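Local coordinates for protein BtrN (Bacillus circulans, PDB 4M7S) that catalyses the radical S-adenosylmethionine-dependent two-electron oxidation of 2-deoxy-scyllo-inosamine to amino-dideoxy-scyllo-inosose in butirosin biosynthesis, using two [4Fe-4S] clusters, at residues A[57-62]-A[87-92]; A[62-67]-A[93-98]; A[112-117]-A[137-142]. All blocks are in the same frame, centred on the assembly; numbering follows the deposited sequence. Where two conformers were deposited one is given.

Contact 1 (A[57-62]-A[87-92]); sequences ISFHFY and PIIYTN. With SF4 (iron/sulfur cluster), chain C.
The ring of F59 sets its edge into a shallow hollow made by P87 and the carbonyl of I88. CD2 sits 3.6 Å from I88 O, while CE2 reaches the proline ring at P87 CB, 4.1 Å away. With CG anti to the carbonyl carbon (chi1 -55°), the ring lies alongside P87, pointing the same way; the side chain of I89 crosses that of F59 at about a right angle, and its CD1 touches F59 CD2 at 3.9 Å. I57 fills the next notch: its CG2 rests 3.7 Å from P87 CA, while the end of the side chain leads away from P87, and I57 packs on M45 and L48 of helix 38-50. Near S58 and Y90 the bump is small: S58 CB meets the edge of the Y90 ring at CE1, 3.5 Å away. S58 OG is buried here and has no partner in the model.

These parallel strands belong to a beta-alpha-beta unit of the radical SAM fold. I88 N donates to I57 O at 2.8 Å, but beyond S58 the chains part and one water takes over, accepting from both F59 N and Y90 N. Farther along, in the conformer described (one of two deposited), H60 ND1 donates its N-H to Y90 O at 2.8 Å. The donor stands above the carbonyl plane, 51° out of it, and the oxygen is tilted 20° from the imidazole plane. Y62 and N92 line the pocket of the iron-sulfur cluster; H60 stands just behind it, NE2 3.9 Å from S2. The chemistry thus changes from apolar packing beside helix 38-50 to polar bridges near the cluster, where the ND1 bond fixes how this imidazole is turned and leaves NE2 facing S2.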
# COMPACT_ATOMS: atom_id res chain seq x y z
N ILE A 57 0.70 8.03 -2.10
CA ILE A 57 0.69 6.85 -2.95
C ILE A 57 2.02 6.12 -2.83
O ILE A 57 3.09 6.72 -2.98
CB ILE A 57 0.34 7.20 -4.44
CG1 ILE A 57 0.42 5.95 -5.32
CG2 ILE A 57 1.25 8.31 -4.98
CD1 ILE A 57 -0.30 6.12 -6.67
N SER A 58 1.97 4.83 -2.50
CA SER A 58 3.17 3.98 -2.50
C SER A 58 3.09 2.86 -3.54
O SER A 58 2.00 2.54 -4.03
CB SER A 58 3.50 3.44 -1.11
OG SER A 58 2.34 3.06 -0.41
N PHE A 59 4.24 2.27 -3.88
CA PHE A 59 4.35 1.36 -5.02
C PHE A 59 4.81 -0.05 -4.66
O PHE A 59 5.40 -0.76 -5.49
CB PHE A 59 5.31 1.95 -6.05
CG PHE A 59 4.95 3.33 -6.48
CD1 PHE A 59 4.08 3.53 -7.55
CD2 PHE A 59 5.44 4.43 -5.79
CE1 PHE A 59 3.74 4.80 -7.95
CE2 PHE A 59 5.08 5.72 -6.18
CZ PHE A 59 4.23 5.90 -7.26
N HIS A 60 4.49 -0.46 -3.42
CA HIS A 60 5.03 -1.68 -2.76
C HIS A 60 3.94 -2.42 -1.95
O HIS A 60 3.44 -1.88 -0.97
CB HIS A 60 6.14 -1.25 -1.79
CG HIS A 60 6.81 -2.37 -1.05
ND1 HIS A 60 8.18 -2.46 -0.92
CD2 HIS A 60 6.30 -3.41 -0.35
CE1 HIS A 60 8.49 -3.53 -0.21
NE2 HIS A 60 7.37 -4.12 0.16
N PHE A 61 3.61 -3.66 -2.32
CA PHE A 61 2.64 -4.41 -1.51
C PHE A 61 3.52 -5.40 -0.77
O PHE A 61 3.81 -5.22 0.42
CB PHE A 61 1.58 -5.10 -2.37
CG PHE A 61 0.55 -5.86 -1.58
CD1 PHE A 61 0.19 -5.44 -0.30
CD2 PHE A 61 -0.04 -7.01 -2.09
CE1 PHE A 61 -0.74 -6.13 0.45
CE2 PHE A 61 -0.98 -7.72 -1.35
CZ PHE A 61 -1.33 -7.28 -0.07
N TYR A 62 3.97 -6.43 -1.47
CA TYR A 62 4.96 -7.34 -0.90
C TYR A 62 6.07 -7.62 -1.90
O TYR A 62 6.72 -8.68 -1.87
CB TYR A 62 4.32 -8.63 -0.42
CG TYR A 62 3.63 -8.51 0.92
CD1 TYR A 62 4.34 -8.69 2.10
CD2 TYR A 62 2.28 -8.22 1.00
CE1 TYR A 62 3.71 -8.58 3.33
CE2 TYR A 62 1.64 -8.10 2.22
CZ TYR A 62 2.36 -8.28 3.38
OH TYR A 62 1.72 -8.17 4.59
N PRO A 87 3.96 10.82 -3.60
CA PRO A 87 4.55 9.53 -3.98
C PRO A 87 5.70 9.13 -3.05
O PRO A 87 6.62 9.92 -2.84
CB PRO A 87 5.09 9.78 -5.40
CG PRO A 87 4.45 11.09 -5.85
CD PRO A 87 4.28 11.87 -4.58
N ILE A 88 5.62 7.92 -2.49
CA ILE A 88 6.62 7.42 -1.55
C ILE A 88 7.13 6.08 -2.04
O ILE A 88 6.34 5.23 -2.44
CB ILE A 88 6.00 7.16 -0.17
CG1 ILE A 88 5.15 8.34 0.30
CG2 ILE A 88 7.10 6.80 0.84
CD1 ILE A 88 5.94 9.60 0.53
N ILE A 89 8.44 5.88 -1.99
CA ILE A 89 9.01 4.57 -2.30
C ILE A 89 9.39 3.83 -1.01
O ILE A 89 10.16 4.35 -0.20
CB ILE A 89 10.26 4.67 -3.19
CG1 ILE A 89 9.90 5.10 -4.61
CG2 ILE A 89 11.00 3.32 -3.24
CD1 ILE A 89 9.27 3.99 -5.43
N TYR A 90 8.85 2.63 -0.82
CA TYR A 90 9.33 1.75 0.23
C TYR A 90 10.18 0.67 -0.46
O TYR A 90 9.68 -0.07 -1.31
CB TYR A 90 8.16 1.12 0.97
CG TYR A 90 7.28 2.10 1.74
CD1 TYR A 90 6.34 2.88 1.09
CD2 TYR A 90 7.39 2.21 3.11
CE1 TYR A 90 5.52 3.76 1.79
CE2 TYR A 90 6.57 3.09 3.83
CZ TYR A 90 5.65 3.86 3.16
OH TYR A 90 4.85 4.73 3.86
N THR A 91 11.46 0.59 -0.11
CA THR A 91 12.37 -0.29 -0.84
C THR A 91 13.38 -0.98 0.08
O THR A 91 13.74 -0.42 1.11
CB THR A 91 13.11 0.52 -1.93
OG1 THR A 91 14.03 -0.33 -2.63
CG2 THR A 91 13.88 1.70 -1.31
N ASN A 92 13.83 -2.18 -0.28
CA ASN A 92 14.91 -2.82 0.48
C ASN A 92 16.26 -2.19 0.20
O ASN A 92 17.25 -2.51 0.86
CB ASN A 92 14.97 -4.35 0.30
CG ASN A 92 15.14 -4.77 -1.16
OD1 ASN A 92 15.78 -4.08 -1.96
ND2 ASN A 92 14.54 -5.91 -1.50
FE1 SF4 C . 11.18 -8.48 0.18
FE2 SF4 C . 12.07 -9.14 2.60
FE3 SF4 C . 9.47 -9.28 2.09
FE4 SF4 C . 10.64 -6.84 2.24
S1 SF4 C . 10.39 -8.33 3.97
S2 SF4 C . 9.15 -7.52 0.64
S3 SF4 C . 12.73 -7.30 1.39
S4 SF4 C . 11.10 -10.60 1.12
O HOH W 1 6.89 1.69 -2.73

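Contact 2 (A[62-67]-A[93-98]); sequences YGEPLL and GDFLTE
L66 drives its CB and one methyl against the turn at F95 and L96, packing on side chains and backbone alike. L66 CB lies 3.6 Å from F95 CB, and L66 CD1 presses on the backbone itself, 3.5 Å from both F95 C and L96 N. The same methyl meets the side chain of L96, CD1 to CD1, at 3.7 Å. To lie there L66 has CG anti to its carbonyl carbon and a second torsion of -149°, some way from a staggered value. The type I turn from G93 to L96, closed by a bond from L96 N to G93 O, presents F95 to the other loop. Buried E64 touches more loosely, its CG 4.4 Å from F95 CD2.

On the partly exposed side, L67 and the F95 ring cross obliquely and touch closely only where one methyl meets one ring end, L67 CD2 3.4 Å from F95 CZ. No direct hydrogen bond joins the two segments. Instead a water at the edge of the F95 ring, in its plane, accepts from F95 N at 2.8 Å and gives a weak bond to E64 OE1. That oxygen also takes the N-H of L66, on its anti side but tilted 34° from the carboxylate plane; T91 OG1 bonds OE1 and N92 N bonds OE2. The Y-G-E-P sequence here corresponds to the GGEP motif of radical SAM enzymes, which in relatives meets the amino group of S-adenosylmethionine.

Both segments leave strand ends: 62-67 lies between strand 56-58 and helix 71-81, whereas the other loop links strand 86-91 to helix 98-107, with T97 as N-cap. L66 touches L104 and L96 touches L101 of that helix, while P65 rests on I89 and L66 on T91 of strand 86-91.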
# COMPACT_ATOMS: atom_id res chain seq x y z
N TYR A 62 3.97 -6.43 -1.47
CA TYR A 62 4.96 -7.34 -0.90
C TYR A 62 6.07 -7.62 -1.90
O TYR A 62 6.72 -8.68 -1.87
CB TYR A 62 4.32 -8.63 -0.42
CG TYR A 62 3.63 -8.51 0.92
CD1 TYR A 62 4.34 -8.69 2.10
CD2 TYR A 62 2.28 -8.22 1.00
CE1 TYR A 62 3.71 -8.58 3.33
CE2 TYR A 62 1.64 -8.10 2.22
CZ TYR A 62 2.36 -8.28 3.38
OH TYR A 62 1.72 -8.17 4.59
N GLY A 63 6.28 -6.67 -2.80
CA GLY A 63 7.33 -6.77 -3.79
C GLY A 63 8.24 -5.57 -3.73
O GLY A 63 7.95 -4.60 -3.02
N GLU A 64 9.35 -5.63 -4.46
CA GLU A 64 10.32 -4.55 -4.50
C GLU A 64 10.01 -3.64 -5.68
O GLU A 64 10.11 -4.07 -6.84
CB GLU A 64 11.73 -5.14 -4.66
CG GLU A 64 12.81 -4.10 -4.84
CD GLU A 64 12.76 -3.01 -3.76
OE1 GLU A 64 12.94 -1.82 -4.12
OE2 GLU A 64 12.54 -3.34 -2.57
N PRO A 65 9.63 -2.37 -5.41
CA PRO A 65 9.23 -1.50 -6.53
C PRO A 65 10.37 -1.19 -7.50
O PRO A 65 10.10 -1.01 -8.69
CB PRO A 65 8.73 -0.22 -5.83
CG PRO A 65 9.39 -0.24 -4.47
CD PRO A 65 9.54 -1.71 -4.10
N LEU A 66 11.61 -1.14 -7.03
CA LEU A 66 12.74 -0.86 -7.94
C LEU A 66 13.01 -1.99 -8.94
O LEU A 66 13.86 -1.86 -9.82
CB LEU A 66 14.02 -0.52 -7.18
CG LEU A 66 14.04 0.72 -6.28
CD1 LEU A 66 15.44 1.31 -6.23
CD2 LEU A 66 13.06 1.77 -6.74
N LEU A 67 12.29 -3.10 -8.79
CA LEU A 67 12.38 -4.20 -9.75
C LEU A 67 11.39 -4.00 -10.89
O LEU A 67 11.46 -4.67 -11.91
CB LEU A 67 12.10 -5.54 -9.06
CG LEU A 67 13.31 -6.28 -8.48
CD1 LEU A 67 12.90 -7.63 -7.88
CD2 LEU A 67 14.33 -6.49 -9.58
N GLY A 93 16.31 -1.31 -0.80
CA GLY A 93 17.51 -0.55 -1.11
C GLY A 93 18.52 -1.22 -2.04
O GLY A 93 19.44 -0.55 -2.51
N ASP A 94 18.38 -2.51 -2.30
CA ASP A 94 19.40 -3.25 -3.06
C ASP A 94 19.57 -2.74 -4.50
O ASP A 94 20.59 -2.99 -5.13
CB ASP A 94 19.08 -4.74 -3.08
CG ASP A 94 19.01 -5.33 -1.68
OD1 ASP A 94 19.65 -4.77 -0.76
OD2 ASP A 94 18.32 -6.36 -1.51
N PHE A 95 18.54 -2.07 -5.01
CA PHE A 95 18.58 -1.51 -6.36
C PHE A 95 18.68 0.01 -6.38
O PHE A 95 18.74 0.62 -7.45
CB PHE A 95 17.34 -1.95 -7.15
CG PHE A 95 17.36 -3.40 -7.54
CD1 PHE A 95 17.91 -3.79 -8.75
CD2 PHE A 95 16.82 -4.37 -6.71
CE1 PHE A 95 17.94 -5.13 -9.13
CE2 PHE A 95 16.85 -5.71 -7.07
CZ PHE A 95 17.42 -6.09 -8.28
N LEU A 96 18.71 0.62 -5.20
CA LEU A 96 18.72 2.08 -5.09
C LEU A 96 20.12 2.70 -5.23
O LEU A 96 20.75 3.03 -4.23
CB LEU A 96 18.08 2.53 -3.77
CG LEU A 96 17.75 4.02 -3.66
CD1 LEU A 96 16.88 4.46 -4.82
CD2 LEU A 96 17.06 4.32 -2.34
N THR A 97 20.58 2.85 -6.46
CA THR A 97 21.83 3.56 -6.71
C THR A 97 21.56 5.04 -6.54
O THR A 97 20.40 5.46 -6.40
CB THR A 97 22.33 3.32 -8.14
OG1 THR A 97 21.32 3.72 -9.08
CG2 THR A 97 22.68 1.85 -8.36
N GLU A 98 22.61 5.85 -6.55
CA GLU A 98 22.43 7.29 -6.48
C GLU A 98 21.70 7.81 -7.72
O GLU A 98 20.87 8.73 -7.64
CB GLU A 98 23.79 7.98 -6.33
CG GLU A 98 23.70 9.49 -6.24
CD GLU A 98 23.01 9.96 -4.98
OE1 GLU A 98 22.49 11.10 -4.97
OE2 GLU A 98 22.99 9.19 -3.99
O HOH W 2 15.85 -2.26 -4.10

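Contact 3 (A[112-117]-A[137-142]). With SF4 (iron/sulfur cluster), chain C.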
# COMPACT_ATOMS: atom_id res chain seq x y z
N PHE A 112 11.93 8.32 0.15
CA PHE A 112 12.38 6.94 0.07
C PHE A 112 12.52 6.39 1.49
O PHE A 112 13.23 6.96 2.32
CB PHE A 112 13.73 6.85 -0.64
CG PHE A 112 13.71 7.35 -2.07
CD1 PHE A 112 13.91 8.70 -2.35
CD2 PHE A 112 13.52 6.47 -3.13
CE1 PHE A 112 13.91 9.16 -3.67
CE2 PHE A 112 13.52 6.93 -4.45
CZ PHE A 112 13.71 8.27 -4.72
N ILE A 113 11.83 5.28 1.76
CA ILE A 113 11.97 4.59 3.03
C ILE A 113 12.77 3.35 2.72
O ILE A 113 12.24 2.41 2.11
CB ILE A 113 10.61 4.13 3.59
CG1 ILE A 113 9.56 5.24 3.49
CG2 ILE A 113 10.77 3.60 5.02
CD1 ILE A 113 9.88 6.45 4.30
N VAL A 114 14.03 3.33 3.10
CA VAL A 114 14.88 2.18 2.79
C VAL A 114 14.98 1.25 3.99
O VAL A 114 15.28 1.69 5.10
CB VAL A 114 16.30 2.61 2.36
CG1 VAL A 114 17.13 1.38 2.02
CG2 VAL A 114 16.24 3.55 1.17
N THR A 115 14.72 -0.03 3.76
CA THR A 115 14.87 -1.03 4.82
C THR A 115 15.89 -2.09 4.44
O THR A 115 15.65 -2.91 3.55
CB THR A 115 13.52 -1.72 5.13
OG1 THR A 115 12.47 -0.75 5.11
CG2 THR A 115 13.56 -2.39 6.49
N GLN A 116 17.05 -2.07 5.09
CA GLN A 116 18.01 -3.16 4.96
C GLN A 116 17.36 -4.43 5.51
O GLN A 116 17.00 -4.48 6.69
CB GLN A 116 19.29 -2.84 5.73
CG GLN A 116 20.27 -4.00 5.80
CD GLN A 116 20.81 -4.37 4.43
OE1 GLN A 116 21.04 -3.50 3.58
NE2 GLN A 116 21.01 -5.66 4.20
N HIS A 117 17.20 -5.44 4.66
CA HIS A 117 16.47 -6.65 5.08
C HIS A 117 17.33 -7.90 5.22
O HIS A 117 18.56 -7.84 5.08
CB HIS A 117 15.28 -6.92 4.16
CG HIS A 117 14.04 -6.18 4.55
ND1 HIS A 117 13.28 -6.53 5.64
CD2 HIS A 117 13.43 -5.11 3.99
CE1 HIS A 117 12.25 -5.71 5.74
NE2 HIS A 117 12.32 -4.84 4.75
N GLU A 137 17.61 13.67 2.71
CA GLU A 137 16.48 14.29 3.40
C GLU A 137 15.21 13.55 3.00
O GLU A 137 14.25 13.47 3.77
CB GLU A 137 16.35 15.76 3.03
CG GLU A 137 16.27 16.03 1.54
CD GLU A 137 16.04 17.49 1.21
OE1 GLU A 137 16.92 18.32 1.54
OE2 GLU A 137 14.99 17.82 0.62
N LYS A 138 15.22 13.03 1.78
CA LYS A 138 14.11 12.24 1.28
C LYS A 138 14.36 10.75 1.48
O LYS A 138 13.58 9.92 1.03
CB LYS A 138 13.86 12.55 -0.20
CG LYS A 138 13.40 13.98 -0.45
CD LYS A 138 12.85 14.17 -1.85
CE LYS A 138 12.20 15.54 -2.00
NZ LYS A 138 13.16 16.61 -1.63
N VAL A 139 15.46 10.42 2.15
CA VAL A 139 15.75 9.02 2.46
C VAL A 139 15.66 8.73 3.94
O VAL A 139 16.39 9.30 4.75
CB VAL A 139 17.14 8.57 1.96
CG1 VAL A 139 17.50 7.23 2.57
CG2 VAL A 139 17.16 8.46 0.44
N VAL A 140 14.74 7.85 4.31
CA VAL A 140 14.73 7.34 5.66
C VAL A 140 15.27 5.92 5.62
O VAL A 140 14.78 5.09 4.85
CB VAL A 140 13.33 7.39 6.28
CG1 VAL A 140 13.35 6.78 7.68
CG2 VAL A 140 12.82 8.82 6.33
N TYR A 141 16.30 5.67 6.43
CA TYR A 141 16.95 4.37 6.50
C TYR A 141 16.50 3.61 7.73
O TYR A 141 16.77 4.02 8.86
CB TYR A 141 18.46 4.54 6.56
CG TYR A 141 19.15 4.53 5.21
CD1 TYR A 141 19.14 3.39 4.42
CD2 TYR A 141 19.83 5.65 4.75
CE1 TYR A 141 19.78 3.38 3.19
CE2 TYR A 141 20.47 5.65 3.53
CZ TYR A 141 20.44 4.50 2.75
OH TYR A 141 21.07 4.48 1.52
N LEU A 142 15.81 2.50 7.52
CA LEU A 142 15.49 1.59 8.61
C LEU A 142 16.32 0.33 8.44
O LEU A 142 16.86 0.06 7.36
CB LEU A 142 14.01 1.23 8.60
CG LEU A 142 13.04 2.41 8.59
CD1 LEU A 142 11.63 1.93 8.35
CD2 LEU A 142 13.14 3.15 9.90
FE1 SF4 C . 11.18 -8.48 0.18
FE2 SF4 C . 12.07 -9.14 2.60
FE3 SF4 C . 9.47 -9.28 2.09
FE4 SF4 C . 10.64 -6.84 2.24
S1 SF4 C . 10.39 -8.33 3.97
S2 SF4 C . 9.15 -7.52 0.64
S3 SF4 C . 12.73 -7.30 1.39
S4 SF4 C . 11.10 -10.60 1.12
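V114 and Y141 lie side by side on neighbouring parallel strands, at the end of the radical SAM sheet where strand 139-143 is the outermost. With V114 CG1 anti to the backbone N (chi1 -179°), that methyl reaches Y141 CE1 at 3.5 Å. Y141 itself has an unusual first torsion of -91°, which swings its ring back over the strand, one face above V139 CG1. V114 CG2, anti to the carbonyl carbon, slants across to V139 CG1 at 4.1 Å, while V139 CG2 packs on F112 CB. F112 turns its ring edge to K138 O and buries the ring against L101 and L104 of helix 98-107.

On the opposite face, I113 lies alongside both V140 and L142: CD1 approaches V140 CB at 4.1 Å, and CG2 meets L142 CD1 at 3.8 Å. In the backbone ladder, V140 N to F112 O and L142 N to V114 O are each nearly straight; it ends in the bond from Q116 N to L142 O, tilted 30° from the carbonyl plane. Past the strand, H117, hydrogen-bonded through ND1 to Y22 OH, lays one face of its ring over the iron-sulfur cluster, with H117 CD2 3.5 Å from S3.

Contacts 1 and 3 lie in the radical SAM sheet, one in its buried middle and the other at its edge; contact 2 joins the loops that leave strands 56-58 and 86-91. Contact 1 is the most enclosed; contacts 2 and 3 are partly open. Strand 86-91 is common ground: it is one side of contact 1, runs on into the second loop of contact 2, and bonds strand 111-116 of contact 3 through I89 O to I113 N. From contact 2, P65 packs on F59 O and Y90 O, and L96 on V114. Chemistry follows place: a full backbone ladder in contact 3, a partly water-bridged one in contact 1, and side-chain packing with one bridging water in contact 2. Contacts 1 and 3 both touch the same cluster.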